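Local coordinates for protein fructokinase (Vibrio cholerae serotype O1, PDB 5F11) that probably phosphorylates fructose with ATP to give fructose 6-phosphate, as a fructokinase of the PfkB carbohydrate kinase family, at residues D266-G271 against W294-G299; K254-I259 against L301-K306; L139-I144 against V169-N174; V200-E205 against V231-G236. All coordinates share one frame; numbering follows the deposited sequence.

Interaction 1: residues D266-G271 against W294-G299. With FRU (beta-D-fructofuranose), chain B.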
loop_
_atom_site.group_PDB
_atom_site.type_symbol
_atom_site.label_atom_id
_atom_site.label_comp_id
_atom_site.label_asym_id
_atom_site.label_seq_id
_atom_site.Cartn_x
_atom_site.Cartn_y
_atom_site.Cartn_z
ATOM N N ASP A 266 -6.902 17.889 -12.130
ATOM C CA ASP A 266 -5.713 18.539 -11.603
ATOM C C ASP A 266 -5.000 19.325 -12.705
ATOM O O ASP A 266 -4.475 20.418 -12.460
ATOM C CB ASP A 266 -4.769 17.521 -10.952
ATOM C CG ASP A 266 -5.439 16.728 -9.846
ATOM O OD1 ASP A 266 -6.370 17.267 -9.213
ATOM O OD2 ASP A 266 -5.048 15.564 -9.609
ATOM N N ALA A 267 -4.990 18.775 -13.916
ATOM C CA ALA A 267 -4.385 19.468 -15.054
ATOM C C ALA A 267 -5.184 20.724 -15.379
ATOM O O ALA A 267 -4.616 21.775 -15.670
ATOM C CB ALA A 267 -4.319 18.565 -16.252
ATOM N N PHE A 268 -6.505 20.608 -15.319
ATOM C CA PHE A 268 -7.374 21.773 -15.417
ATOM C C PHE A 268 -6.880 22.844 -14.444
ATOM O O PHE A 268 -6.590 23.963 -14.853
ATOM C CB PHE A 268 -8.825 21.386 -15.111
ATOM C CG PHE A 268 -9.806 22.514 -15.269
ATOM C CD1 PHE A 268 -10.507 22.680 -16.460
ATOM C CD2 PHE A 268 -10.049 23.403 -14.217
ATOM C CE1 PHE A 268 -11.422 23.717 -16.608
ATOM C CE2 PHE A 268 -10.970 24.444 -14.353
ATOM C CZ PHE A 268 -11.661 24.608 -15.548
ATOM N N VAL A 269 -6.733 22.477 -13.173
ATOM C CA VAL A 269 -6.337 23.428 -12.138
ATOM C C VAL A 269 -4.940 23.981 -12.414
ATOM O O VAL A 269 -4.635 25.142 -12.096
ATOM C CB VAL A 269 -6.389 22.794 -10.721
ATOM C CG1 VAL A 269 -5.939 23.792 -9.675
ATOM C CG2 VAL A 269 -7.783 22.308 -10.394
ATOM N N GLY A 270 -4.100 23.146 -13.020
ATOM C CA GLY A 270 -2.747 23.536 -13.380
ATOM C C GLY A 270 -2.731 24.735 -14.304
ATOM O O GLY A 270 -2.134 25.768 -13.994
ATOM N N GLY A 271 -3.414 24.605 -15.436
ATOM C CA GLY A 271 -3.451 25.667 -16.422
ATOM C C GLY A 271 -4.036 26.947 -15.862
ATOM O O GLY A 271 -3.460 28.033 -16.018
ATOM N N TRP A 294 -7.059 27.933 -21.188
ATOM C CA TRP A 294 -5.885 27.096 -20.968
ATOM C C TRP A 294 -6.243 25.869 -20.103
ATOM O O TRP A 294 -5.834 24.742 -20.400
ATOM C CB TRP A 294 -4.766 27.902 -20.294
ATOM C CG TRP A 294 -3.937 28.770 -21.215
ATOM C CD1 TRP A 294 -4.392 29.703 -22.124
ATOM C CD2 TRP A 294 -2.504 28.813 -21.287
ATOM N NE1 TRP A 294 -3.329 30.299 -22.758
ATOM C CE2 TRP A 294 -2.162 29.773 -22.262
ATOM C CE3 TRP A 294 -1.480 28.133 -20.617
ATOM C CZ2 TRP A 294 -0.837 30.063 -22.588
ATOM C CZ3 TRP A 294 -0.169 28.416 -20.949
ATOM C CH2 TRP A 294 0.142 29.374 -21.923
ATOM N N ALA A 295 -7.003 26.094 -19.033
ATOM C CA ALA A 295 -7.414 25.014 -18.147
ATOM C C ALA A 295 -8.179 23.902 -18.872
ATOM O O ALA A 295 -7.995 22.720 -18.583
ATOM C CB ALA A 295 -8.247 25.566 -17.011
ATOM N N ASN A 296 -9.049 24.275 -19.805
ATOM C CA ASN A 296 -9.778 23.274 -20.584
ATOM C C ASN A 296 -8.870 22.440 -21.493
ATOM O O ASN A 296 -9.029 21.228 -21.586
ATOM C CB ASN A 296 -10.922 23.910 -21.389
ATOM C CG ASN A 296 -12.199 24.036 -20.584
ATOM O OD1 ASN A 296 -12.527 23.164 -19.779
ATOM N ND2 ASN A 296 -12.924 25.127 -20.794
ATOM N N GLY A 297 -7.920 23.104 -22.148
ATOM C CA GLY A 297 -6.971 22.441 -23.022
ATOM C C GLY A 297 -6.100 21.453 -22.273
ATOM O O GLY A 297 -5.895 20.321 -22.730
ATOM N N CYS A 298 -5.596 21.882 -21.116
ATOM C CA CYS A 298 -4.778 21.032 -20.253
ATOM C C CYS A 298 -5.537 19.775 -19.814
ATOM O O CYS A 298 -5.039 18.657 -19.952
ATOM C CB CYS A 298 -4.279 21.827 -19.031
ATOM S SG CYS A 298 -2.990 23.062 -19.411
ATOM N N GLY A 299 -6.750 19.966 -19.301
ATOM C CA GLY A 299 -7.587 18.861 -18.869
ATOM C C GLY A 299 -7.898 17.863 -19.976
ATOM O O GLY A 299 -8.025 16.665 -19.724
HETATM C C1 FRU B . -5.576 11.415 -4.375
HETATM C C2 FRU B . -5.773 11.026 -5.808
HETATM C C3 FRU B . -4.488 10.526 -6.382
HETATM C C4 FRU B . -4.628 10.894 -7.794
HETATM C C5 FRU B . -5.258 12.229 -7.656
HETATM C C6 FRU B . -5.945 12.556 -8.942
HETATM O O1 FRU B . -4.683 12.462 -4.244
HETATM O O2 FRU B . -6.764 10.058 -5.820
HETATM O O3 FRU B . -4.320 9.173 -6.226
HETATM O O4 FRU B . -3.423 10.975 -8.446
HETATM O O5 FRU B . -6.157 12.138 -6.584
HETATM O O6 FRU B . -6.791 13.639 -8.820
#
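Asp266 OD2 is gripped twice, by the O6 hydroxyl of the bound fructose, which donates to Asp266 OD2 at 2.7 Å, and by Asn49 ND2 from helix 46-56. O6 is the oxygen that a fructokinase phosphorylates, consistent with a place where the sugar is presented for transfer. Two residues on, the chain has turned from the sugar to helix packing. Phe268 has CG anti to its backbone N (chi1 -177°), which swings the ring over Ala295: the Ala295 CB methyl sits above the ring's middle, 3.6 Å from the Phe268 centroid, a CH-pi contact. At the same ring's edge, in its plane, OD1 of Asn296, an ADP-site residue, approaches Phe268 CE1 at 3.4 Å, with the amide turned 66° from the ring. Small residues bring the backbones together. Phe268 CA-H points at Ala295 O (CA to O 3.4 Å), Phe268 O meets Ala295 CB, and Cys298 SG lies 4.0 Å from Gly271 CA. The axes of the two helix segments approach to 7.0 Å, their directions 146° apart, roughly antiparallel. Helix 264-277 thus lies between helices 46-56 and 285-301, with Phe268 against Val232 and Thr234 of strand 230-234, while helix 315-322 covers Trp294 and Cys298.

Interaction 2: residues K254-I259 against L301-K306. With NA (sodium ion), chain C.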
loop_
_atom_site.group_PDB
_atom_site.type_symbol
_atom_site.label_atom_id
_atom_site.label_comp_id
_atom_site.label_asym_id
_atom_site.label_seq_id
_atom_site.Cartn_x
_atom_site.Cartn_y
_atom_site.Cartn_z
ATOM N N LYS A 254 -12.340 22.204 -27.373
ATOM C CA LYS A 254 -12.386 20.928 -28.082
ATOM C C LYS A 254 -12.503 19.737 -27.121
ATOM O O LYS A 254 -12.058 19.804 -25.975
ATOM C CB LYS A 254 -11.132 20.761 -28.942
ATOM C CG LYS A 254 -10.766 21.975 -29.770
ATOM C CD LYS A 254 -9.317 21.919 -30.237
ATOM C CE LYS A 254 -9.004 20.621 -30.970
ATOM N NZ LYS A 254 -7.731 20.718 -31.740
ATOM N N ALA A 255 -13.088 18.642 -27.601
ATOM C CA ALA A 255 -13.264 17.437 -26.787
ATOM C C ALA A 255 -12.272 16.324 -27.133
ATOM O O ALA A 255 -11.683 16.305 -28.218
ATOM C CB ALA A 255 -14.696 16.919 -26.904
ATOM N N VAL A 256 -12.108 15.393 -26.198
ATOM C CA VAL A 256 -11.160 14.293 -26.349
ATOM C C VAL A 256 -11.740 12.993 -25.807
ATOM O O VAL A 256 -12.195 12.940 -24.665
ATOM C CB VAL A 256 -9.829 14.581 -25.603
ATOM C CG1 VAL A 256 -9.106 13.293 -25.276
ATOM C CG2 VAL A 256 -8.938 15.516 -26.418
ATOM N N LYS A 257 -11.737 11.951 -26.630
ATOM C CA LYS A 257 -12.040 10.624 -26.129
ATOM C C LYS A 257 -10.868 10.241 -25.229
ATOM O O LYS A 257 -9.736 10.102 -25.696
ATOM C CB LYS A 257 -12.206 9.640 -27.282
ATOM C CG LYS A 257 -13.030 8.414 -26.926
ATOM C CD LYS A 257 -13.723 7.833 -28.146
ATOM C CE LYS A 257 -14.377 6.505 -27.818
ATOM N NZ LYS A 257 -13.381 5.508 -27.330
ATOM N N PRO A 258 -11.128 10.099 -23.920
ATOM C CA PRO A 258 -10.033 9.993 -22.951
ATOM C C PRO A 258 -9.500 8.573 -22.824
ATOM O O PRO A 258 -10.277 7.622 -22.841
ATOM C CB PRO A 258 -10.702 10.428 -21.645
ATOM C CG PRO A 258 -12.124 9.983 -21.800
ATOM C CD PRO A 258 -12.452 10.034 -23.275
ATOM N N ILE A 259 -8.186 8.430 -22.711
ATOM C CA ILE A 259 -7.605 7.124 -22.458
ATOM C C ILE A 259 -7.507 6.902 -20.948
ATOM O O ILE A 259 -7.780 5.819 -20.450
ATOM C CB ILE A 259 -6.222 6.979 -23.116
ATOM C CG1 ILE A 259 -6.333 7.154 -24.630
ATOM C CG2 ILE A 259 -5.622 5.624 -22.808
ATOM C CD1 ILE A 259 -5.010 7.015 -25.354
ATOM N N LEU A 301 -5.882 17.358 -22.783
ATOM C CA LEU A 301 -4.606 16.741 -23.155
ATOM C C LEU A 301 -4.111 15.739 -22.117
ATOM O O LEU A 301 -3.523 14.715 -22.469
ATOM C CB LEU A 301 -3.535 17.810 -23.425
ATOM C CG LEU A 301 -3.716 18.628 -24.717
ATOM C CD1 LEU A 301 -2.560 19.586 -24.927
ATOM C CD2 LEU A 301 -3.886 17.719 -25.938
ATOM N N ALA A 302 -4.373 16.030 -20.845
ATOM C CA ALA A 302 -3.903 15.182 -19.748
ATOM C C ALA A 302 -4.469 13.764 -19.779
ATOM O O ALA A 302 -3.914 12.852 -19.160
ATOM C CB ALA A 302 -4.214 15.827 -18.415
ATOM N N THR A 303 -5.569 13.577 -20.501
ATOM C CA THR A 303 -6.232 12.278 -20.541
ATOM C C THR A 303 -5.712 11.330 -21.634
ATOM O O THR A 303 -6.221 10.221 -21.785
ATOM C CB THR A 303 -7.769 12.428 -20.665
ATOM O OG1 THR A 303 -8.122 12.758 -22.013
ATOM C CG2 THR A 303 -8.280 13.514 -19.739
ATOM N N THR A 304 -4.701 11.757 -22.387
ATOM C CA THR A 304 -4.209 10.957 -23.512
ATOM C C THR A 304 -3.201 9.868 -23.146
ATOM O O THR A 304 -2.879 9.025 -23.982
ATOM C CB THR A 304 -3.579 11.832 -24.580
ATOM O OG1 THR A 304 -2.649 12.729 -23.959
ATOM C CG2 THR A 304 -4.652 12.628 -25.308
ATOM N N GLN A 305 -2.673 9.896 -21.927
ATOM C CA GLN A 305 -1.813 8.810 -21.452
ATOM C C GLN A 305 -2.124 8.457 -20.007
ATOM O O GLN A 305 -2.524 9.325 -19.214
ATOM C CB GLN A 305 -0.327 9.171 -21.562
ATOM C CG GLN A 305 0.228 9.168 -22.968
ATOM C CD GLN A 305 1.742 9.098 -22.991
ATOM O OE1 GLN A 305 2.418 10.112 -23.165
ATOM N NE2 GLN A 305 2.280 7.896 -22.829
ATOM N N LYS A 306 -1.932 7.184 -19.674
ATOM C CA LYS A 306 -2.112 6.693 -18.309
ATOM C C LYS A 306 -1.163 7.425 -17.370
ATOM O O LYS A 306 -0.070 7.823 -17.772
ATOM C CB LYS A 306 -1.858 5.188 -18.245
ATOM C CG LYS A 306 -2.782 4.369 -19.130
ATOM C CD LYS A 306 -2.612 2.877 -18.880
ATOM C CE LYS A 306 -3.895 2.120 -19.207
ATOM N NZ LYS A 306 -3.904 0.753 -18.616
HETATM NA NA NA C . -3.579 10.936 -17.304
#
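Val256 is the first residue of 254-259 to touch the 301-306 segment: its CG1 methyl comes 3.4 Å from Thr303 OG1, the two side chains sliding past each other in opposite directions. Two residues later Pro258 lays its ring beside the same threonine, Pro258 CB lying 3.5 Å from Thr303 OG1. That hydroxyl is not left to carbon neighbours alone. With chi1 at 77° it sits between the backbone N and the carbonyl carbon of Thr303, and it hydrogen-bonds to Ala300 O in the last turns of helix 285-301. The Val256 methyl and the proline ring carbon therefore pack against a hydroxyl already occupied at the helix end. Val256 also belongs to the ADP site, so in this ribokinase-like fold of the PfkB family the contact joins the nucleotide-site loop after strand 247-251 to the C-terminal end of helix 285-301. Ile259 finishes the walk with the polar link: Ile259 N donates to Thr303 O at 2.8 Å, the donor tilted 25° from the carbonyl plane and the bond bent to 140° at the hydrogen. Ile259 CD1 reaches Thr304 O at 3.2 Å. Thr304 is steadied in turn by Leu301 O, which takes both Thr304 OG1 (2.6 Å) and Thr304 N. From this turn and just past it, Ala302 O and Gln305 O bind the sodium ion at 2.7 Å each, with Gly307 O as a third ligand.

Interaction 3: residues L139-I144 against V169-N174; sequences LHVCSI and VSFDPN. With FRU (beta-D-fructofuranose), chain B.
Strands 138-142 and 168-172 form a beta-alpha-beta unit, joined through helix 151-165, in the middle of the large, mostly parallel sheet of the ribokinase-like fold. The strand segments lie side by side at 19°, with Leu139 level with Val169, His140 with Ser170 and Val141 with Phe171. Ser170 N donates to Leu139 O at 2.6 Å, Val141 N to Ser170 O, and Asp172 N to Val141 O. On the face carrying His140 and Ser170 the side chains join as well. His140 ND1 and Ser170 OG share a hydrogen bond of 2.8 Å, either being a possible donor, and the serine reaches it because its OG stands anti to the backbone N (chi1 -179°). The Ser170 CB lies at the imidazole edge, in plane. His140 and Asp172 point the same way, their planes 63° apart, and a water bonds His140 NE2 at 3.0 Å and, weakly, Asp172 OD2; that carboxylate is held by a salt bridge from Lys201. Val141 and Phe171 occupy the other face, which helix 151-165 covers, with Val141 CG1 3.5 Å from Phe171 CD1. Past the strands the chain bends toward the sugar site: Asn174 belongs to a calcium-binding site, and Ile144 CD1 comes 3.8 Å from fructose C1. Here a single carbonyl grips one serine twice, Pro173 O accepting Ser143 N (3.0 Å) and Ser143 OG (2.6 Å) from opposite faces of its plane.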
loop_
_atom_site.group_PDB
_atom_site.type_symbol
_atom_site.label_atom_id
_atom_site.label_comp_id
_atom_site.label_asym_id
_atom_site.label_seq_id
_atom_site.Cartn_x
_atom_site.Cartn_y
_atom_site.Cartn_z
ATOM N N LEU A 139 -1.534 29.995 -2.907
ATOM C CA LEU A 139 -1.584 28.730 -2.161
ATOM C C LEU A 139 -2.746 27.901 -2.697
ATOM O O LEU A 139 -3.874 28.394 -2.778
ATOM C CB LEU A 139 -1.785 28.988 -0.657
ATOM C CG LEU A 139 -1.880 27.803 0.321
ATOM C CD1 LEU A 139 -0.567 27.037 0.423
ATOM C CD2 LEU A 139 -2.344 28.245 1.707
ATOM N N HIS A 140 -2.491 26.651 -3.075
ATOM C CA HIS A 140 -3.581 25.797 -3.551
ATOM C C HIS A 140 -3.747 24.548 -2.701
ATOM O O HIS A 140 -2.767 23.887 -2.366
ATOM C CB HIS A 140 -3.406 25.417 -5.031
ATOM C CG HIS A 140 -4.421 24.436 -5.519
ATOM N ND1 HIS A 140 -5.716 24.797 -5.819
ATOM C CD2 HIS A 140 -4.340 23.102 -5.743
ATOM C CE1 HIS A 140 -6.390 23.725 -6.201
ATOM N NE2 HIS A 140 -5.577 22.683 -6.166
ATOM N N VAL A 141 -4.995 24.215 -2.379
ATOM C CA VAL A 141 -5.281 23.173 -1.392
ATOM C C VAL A 141 -6.416 22.229 -1.835
ATOM O O VAL A 141 -7.347 22.652 -2.517
ATOM C CB VAL A 141 -5.609 23.822 -0.013
ATOM C CG1 VAL A 141 -6.397 22.899 0.859
ATOM C CG2 VAL A 141 -4.325 24.265 0.694
ATOM N N CYS A 142 -6.315 20.952 -1.465
ATOM C CA CYS A 142 -7.378 19.974 -1.688
ATOM C C CYS A 142 -7.889 19.463 -0.349
ATOM O O CYS A 142 -7.241 19.670 0.673
ATOM C CB CYS A 142 -6.848 18.797 -2.508
ATOM S SG CYS A 142 -6.113 19.303 -4.030
ATOM N N SER A 143 -9.032 18.780 -0.354
ATOM C CA SER A 143 -9.662 18.320 0.890
ATOM C C SER A 143 -8.959 17.152 1.600
ATOM O O SER A 143 -9.185 16.950 2.783
ATOM C CB SER A 143 -11.141 17.955 0.671
ATOM O OG SER A 143 -11.280 16.779 -0.126
ATOM N N ILE A 144 -8.142 16.364 0.901
ATOM C CA ILE A 144 -7.406 15.306 1.598
ATOM C C ILE A 144 -6.499 15.920 2.676
ATOM O O ILE A 144 -6.238 15.318 3.717
ATOM C CB ILE A 144 -6.594 14.386 0.639
ATOM C CG1 ILE A 144 -7.538 13.441 -0.123
ATOM C CG2 ILE A 144 -5.581 13.558 1.410
ATOM C CD1 ILE A 144 -6.837 12.411 -0.985
ATOM N N VAL A 169 -5.629 32.478 -2.259
ATOM C CA VAL A 169 -5.935 31.087 -1.942
ATOM C C VAL A 169 -6.769 30.379 -3.013
ATOM O O VAL A 169 -7.835 30.865 -3.405
ATOM C CB VAL A 169 -6.649 30.981 -0.604
ATOM C CG1 VAL A 169 -6.847 29.521 -0.219
ATOM C CG2 VAL A 169 -5.846 31.712 0.458
ATOM N N SER A 170 -6.263 29.239 -3.488
ATOM C CA SER A 170 -6.991 28.395 -4.419
ATOM C C SER A 170 -7.421 27.119 -3.691
ATOM O O SER A 170 -6.629 26.526 -2.967
ATOM C CB SER A 170 -6.105 28.064 -5.633
ATOM O OG SER A 170 -6.765 27.261 -6.593
ATOM N N PHE A 171 -8.678 26.713 -3.851
ATOM C CA PHE A 171 -9.140 25.471 -3.241
ATOM C C PHE A 171 -9.957 24.630 -4.203
ATOM O O PHE A 171 -10.754 25.146 -4.995
ATOM C CB PHE A 171 -9.962 25.741 -1.983
ATOM C CG PHE A 171 -10.426 24.491 -1.271
ATOM C CD1 PHE A 171 -9.548 23.757 -0.483
ATOM C CD2 PHE A 171 -11.740 24.059 -1.377
ATOM C CE1 PHE A 171 -9.962 22.615 0.185
ATOM C CE2 PHE A 171 -12.167 22.921 -0.708
ATOM C CZ PHE A 171 -11.270 22.196 0.074
ATOM N N ASP A 172 -9.736 23.325 -4.128
ATOM C CA ASP A 172 -10.482 22.363 -4.919
ATOM C C ASP A 172 -10.829 21.241 -3.971
ATOM O O ASP A 172 -9.937 20.594 -3.435
ATOM C CB ASP A 172 -9.630 21.849 -6.083
ATOM C CG ASP A 172 -10.327 20.767 -6.898
ATOM O OD1 ASP A 172 -11.398 20.291 -6.473
ATOM O OD2 ASP A 172 -9.795 20.384 -7.972
ATOM N N PRO A 173 -12.129 21.027 -3.735
ATOM C CA PRO A 173 -12.558 19.917 -2.880
ATOM C C PRO A 173 -11.837 18.625 -3.255
ATOM O O PRO A 173 -11.174 18.077 -2.381
ATOM C CB PRO A 173 -14.059 19.833 -3.164
ATOM C CG PRO A 173 -14.449 21.267 -3.402
ATOM C CD PRO A 173 -13.260 21.893 -4.123
ATOM N N ASN A 174 -11.909 18.203 -4.524
ATOM C CA ASN A 174 -11.242 16.980 -4.976
ATOM C C ASN A 174 -11.475 15.824 -3.993
ATOM O O ASN A 174 -10.530 15.276 -3.421
ATOM C CB ASN A 174 -9.741 17.242 -5.163
ATOM C CG ASN A 174 -9.036 16.126 -5.915
ATOM O OD1 ASN A 174 -9.315 15.871 -7.097
ATOM N ND2 ASN A 174 -8.115 15.449 -5.233
HETATM C C1 FRU B . -5.576 11.415 -4.375
HETATM C C2 FRU B . -5.773 11.026 -5.808
HETATM C C3 FRU B . -4.488 10.526 -6.382
HETATM C C4 FRU B . -4.628 10.894 -7.794
HETATM C C5 FRU B . -5.258 12.229 -7.656
HETATM C C6 FRU B . -5.945 12.556 -8.942
HETATM O O1 FRU B . -4.683 12.462 -4.244
HETATM O O2 FRU B . -6.764 10.058 -5.820
HETATM O O3 FRU B . -4.320 9.173 -6.226
HETATM O O4 FRU B . -3.423 10.975 -8.446
HETATM O O5 FRU B . -6.157 12.138 -6.584
HETATM O O6 FRU B . -6.791 13.639 -8.820
HETATM O O HOH W 1 -6.533 19.955 -6.897
HETATM O O HOH W 2 -8.440 16.093 -2.041
#

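Interaction 4: residues V200-E205 against V231-G236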
loop_
_atom_site.group_PDB
_atom_site.type_symbol
_atom_site.label_atom_id
_atom_site.label_comp_id
_atom_site.label_asym_id
_atom_site.label_seq_id
_atom_site.Cartn_x
_atom_site.Cartn_y
_atom_site.Cartn_z
ATOM N N VAL A 200 -12.313 29.054 -6.203
ATOM C CA VAL A 200 -12.806 27.711 -5.923
ATOM C C VAL A 200 -13.255 27.011 -7.211
ATOM O O VAL A 200 -13.893 27.618 -8.072
ATOM C CB VAL A 200 -13.976 27.711 -4.906
ATOM C CG1 VAL A 200 -14.354 26.300 -4.589
ATOM C CG2 VAL A 200 -13.591 28.453 -3.598
ATOM N N LYS A 201 -12.898 25.736 -7.334
ATOM C CA LYS A 201 -13.284 24.916 -8.473
ATOM C C LYS A 201 -13.968 23.652 -7.972
ATOM O O LYS A 201 -13.404 22.921 -7.177
ATOM C CB LYS A 201 -12.045 24.571 -9.307
ATOM C CG LYS A 201 -12.232 23.495 -10.362
ATOM C CD LYS A 201 -11.631 22.192 -9.892
ATOM C CE LYS A 201 -11.666 21.119 -10.949
ATOM N NZ LYS A 201 -11.055 19.884 -10.389
ATOM N N PHE A 202 -15.198 23.418 -8.417
ATOM C CA PHE A 202 -15.895 22.162 -8.151
ATOM C C PHE A 202 -16.118 21.404 -9.447
ATOM O O PHE A 202 -16.119 21.984 -10.543
ATOM C CB PHE A 202 -17.296 22.385 -7.568
ATOM C CG PHE A 202 -17.380 23.446 -6.508
ATOM C CD1 PHE A 202 -17.379 23.104 -5.170
ATOM C CD2 PHE A 202 -17.520 24.777 -6.851
ATOM C CE1 PHE A 202 -17.489 24.073 -4.201
ATOM C CE2 PHE A 202 -17.615 25.736 -5.893
ATOM C CZ PHE A 202 -17.607 25.389 -4.562
ATOM N N SER A 203 -16.331 20.102 -9.313
ATOM C CA SER A 203 -17.056 19.370 -10.336
ATOM C C SER A 203 -18.549 19.616 -10.080
ATOM O O SER A 203 -18.962 19.935 -8.956
ATOM C CB SER A 203 -16.740 17.874 -10.283
ATOM O OG SER A 203 -17.480 17.237 -9.261
ATOM N N GLU A 204 -19.354 19.482 -11.128
ATOM C CA GLU A 204 -20.789 19.681 -11.014
ATOM C C GLU A 204 -21.384 18.789 -9.930
ATOM O O GLU A 204 -22.335 19.182 -9.254
ATOM C CB GLU A 204 -21.464 19.408 -12.361
ATOM C CG GLU A 204 -20.556 18.709 -13.370
ATOM C CD GLU A 204 -21.224 18.509 -14.714
ATOM O OE1 GLU A 204 -22.132 19.299 -15.045
ATOM O OE2 GLU A 204 -20.846 17.559 -15.436
ATOM N N GLU A 205 -20.820 17.594 -9.759
ATOM C CA GLU A 205 -21.316 16.647 -8.762
ATOM C C GLU A 205 -20.967 17.107 -7.349
ATOM O O GLU A 205 -21.835 17.138 -6.479
ATOM C CB GLU A 205 -20.750 15.240 -9.010
ATOM C CG GLU A 205 -21.317 14.513 -10.229
ATOM C CD GLU A 205 -20.843 15.067 -11.583
ATOM O OE1 GLU A 205 -21.173 14.438 -12.616
ATOM O OE2 GLU A 205 -20.155 16.112 -11.626
ATOM N N VAL A 231 -15.636 31.453 -8.959
ATOM C CA VAL A 231 -15.977 30.035 -8.874
ATOM C C VAL A 231 -16.012 29.431 -10.265
ATOM O O VAL A 231 -16.675 29.955 -11.154
ATOM C CB VAL A 231 -17.326 29.771 -8.172
ATOM C CG1 VAL A 231 -17.699 28.314 -8.291
ATOM C CG2 VAL A 231 -17.261 30.188 -6.687
ATOM N N VAL A 232 -15.280 28.335 -10.442
ATOM C CA VAL A 232 -15.285 27.583 -11.691
ATOM C C VAL A 232 -15.923 26.219 -11.489
ATOM O O VAL A 232 -15.436 25.414 -10.700
ATOM C CB VAL A 232 -13.860 27.342 -12.231
ATOM C CG1 VAL A 232 -13.923 26.475 -13.482
ATOM C CG2 VAL A 232 -13.164 28.649 -12.531
ATOM N N VAL A 233 -17.003 25.953 -12.213
ATOM C CA VAL A 233 -17.634 24.641 -12.180
ATOM C C VAL A 233 -17.428 23.907 -13.504
ATOM O O VAL A 233 -17.979 24.300 -14.541
ATOM C CB VAL A 233 -19.147 24.740 -11.904
ATOM C CG1 VAL A 233 -19.783 23.346 -11.942
ATOM C CG2 VAL A 233 -19.405 25.430 -10.575
ATOM N N THR A 234 -16.641 22.835 -13.460
ATOM C CA THR A 234 -16.321 22.062 -14.656
ATOM C C THR A 234 -17.482 21.149 -15.020
ATOM O O THR A 234 -18.039 20.478 -14.153
ATOM C CB THR A 234 -15.041 21.220 -14.470
ATOM O OG1 THR A 234 -15.295 20.149 -13.550
ATOM C CG2 THR A 234 -13.889 22.093 -13.968
ATOM N N LEU A 235 -17.836 21.124 -16.302
ATOM C CA LEU A 235 -19.055 20.452 -16.759
ATOM C C LEU A 235 -18.742 19.167 -17.513
ATOM O O LEU A 235 -19.602 18.616 -18.195
ATOM C CB LEU A 235 -19.856 21.394 -17.667
ATOM C CG LEU A 235 -20.079 22.781 -17.059
ATOM C CD1 LEU A 235 -20.340 23.825 -18.135
ATOM C CD2 LEU A 235 -21.221 22.738 -16.044
ATOM N N GLY A 236 -17.509 18.695 -17.383
ATOM C CA GLY A 236 -17.032 17.592 -18.193
ATOM C C GLY A 236 -17.186 17.911 -19.671
ATOM O O GLY A 236 -16.350 18.590 -20.263
#
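Phe202 and Val231 make the close side of this contact. The valine's CG1 methyl comes up to the rim of the ring, in its plane, with Phe202 CE2 3.5 Å from Val231 CG1. The ring is placed there because its CG lies anti to the carbonyl carbon (chi1 -43°), and Val233 CG2 adds a second methyl obliquely. Beneath these buried side chains the strands are tied in regular parallel fashion: Val232 N donates to Val200 O at 2.8 Å, Phe202 N to Val232 O at 3.0 Å, and Thr234 N to Phe202 O at 3.1 Å. Toward the C-terminal ends the grip slackens. Glu204 N reaches Thr234 O in a weak bond of 3.4 Å, and the Glu204 side chain crosses that of Leu235 at about a right angle, with Glu204 OE2 3.2 Å from Leu235 O, two acceptors that form no bond. Gly236, beyond this, is exposed. On the opposite face of the sheet the aliphatic part of Lys201 passes Thr234, where Lys201 CE lies 3.9 Å from Thr234 CG2, and the lysine bends at chi2 (-103°) while its NZ forms a salt bridge with Asp172. Ser203 is the N-cap of helix 204-211. Lys201, Thr234 and Gly236 all take part in an ADP site, consistent with these strand ends forming the nucleotide side of the active-site cleft in the PfkB kinase fold.

How the interactions relate
From the N terminus, interaction 3 is the first to close, bringing 169-174 back beside 139-144 after one helical crossover. Interaction 4 follows in series, closing when 231-236 returns beside 200-205 after helices 204-211 and 216-221; since strands 168-172 and 199-203 are neighbours, the two contacts together span four adjacent strands of the large sheet. Interaction 2 then opens at 254-259 and does not close until 301-306; interaction 1, between 266-271 and 294-299, opens and closes within that span. Helix 264-277 of interaction 1 ties the rest together: Phe268 packs on Val232 of interaction 4, Val269 on His140 of interaction 3, and Ala267 on Ala302 of interaction 2.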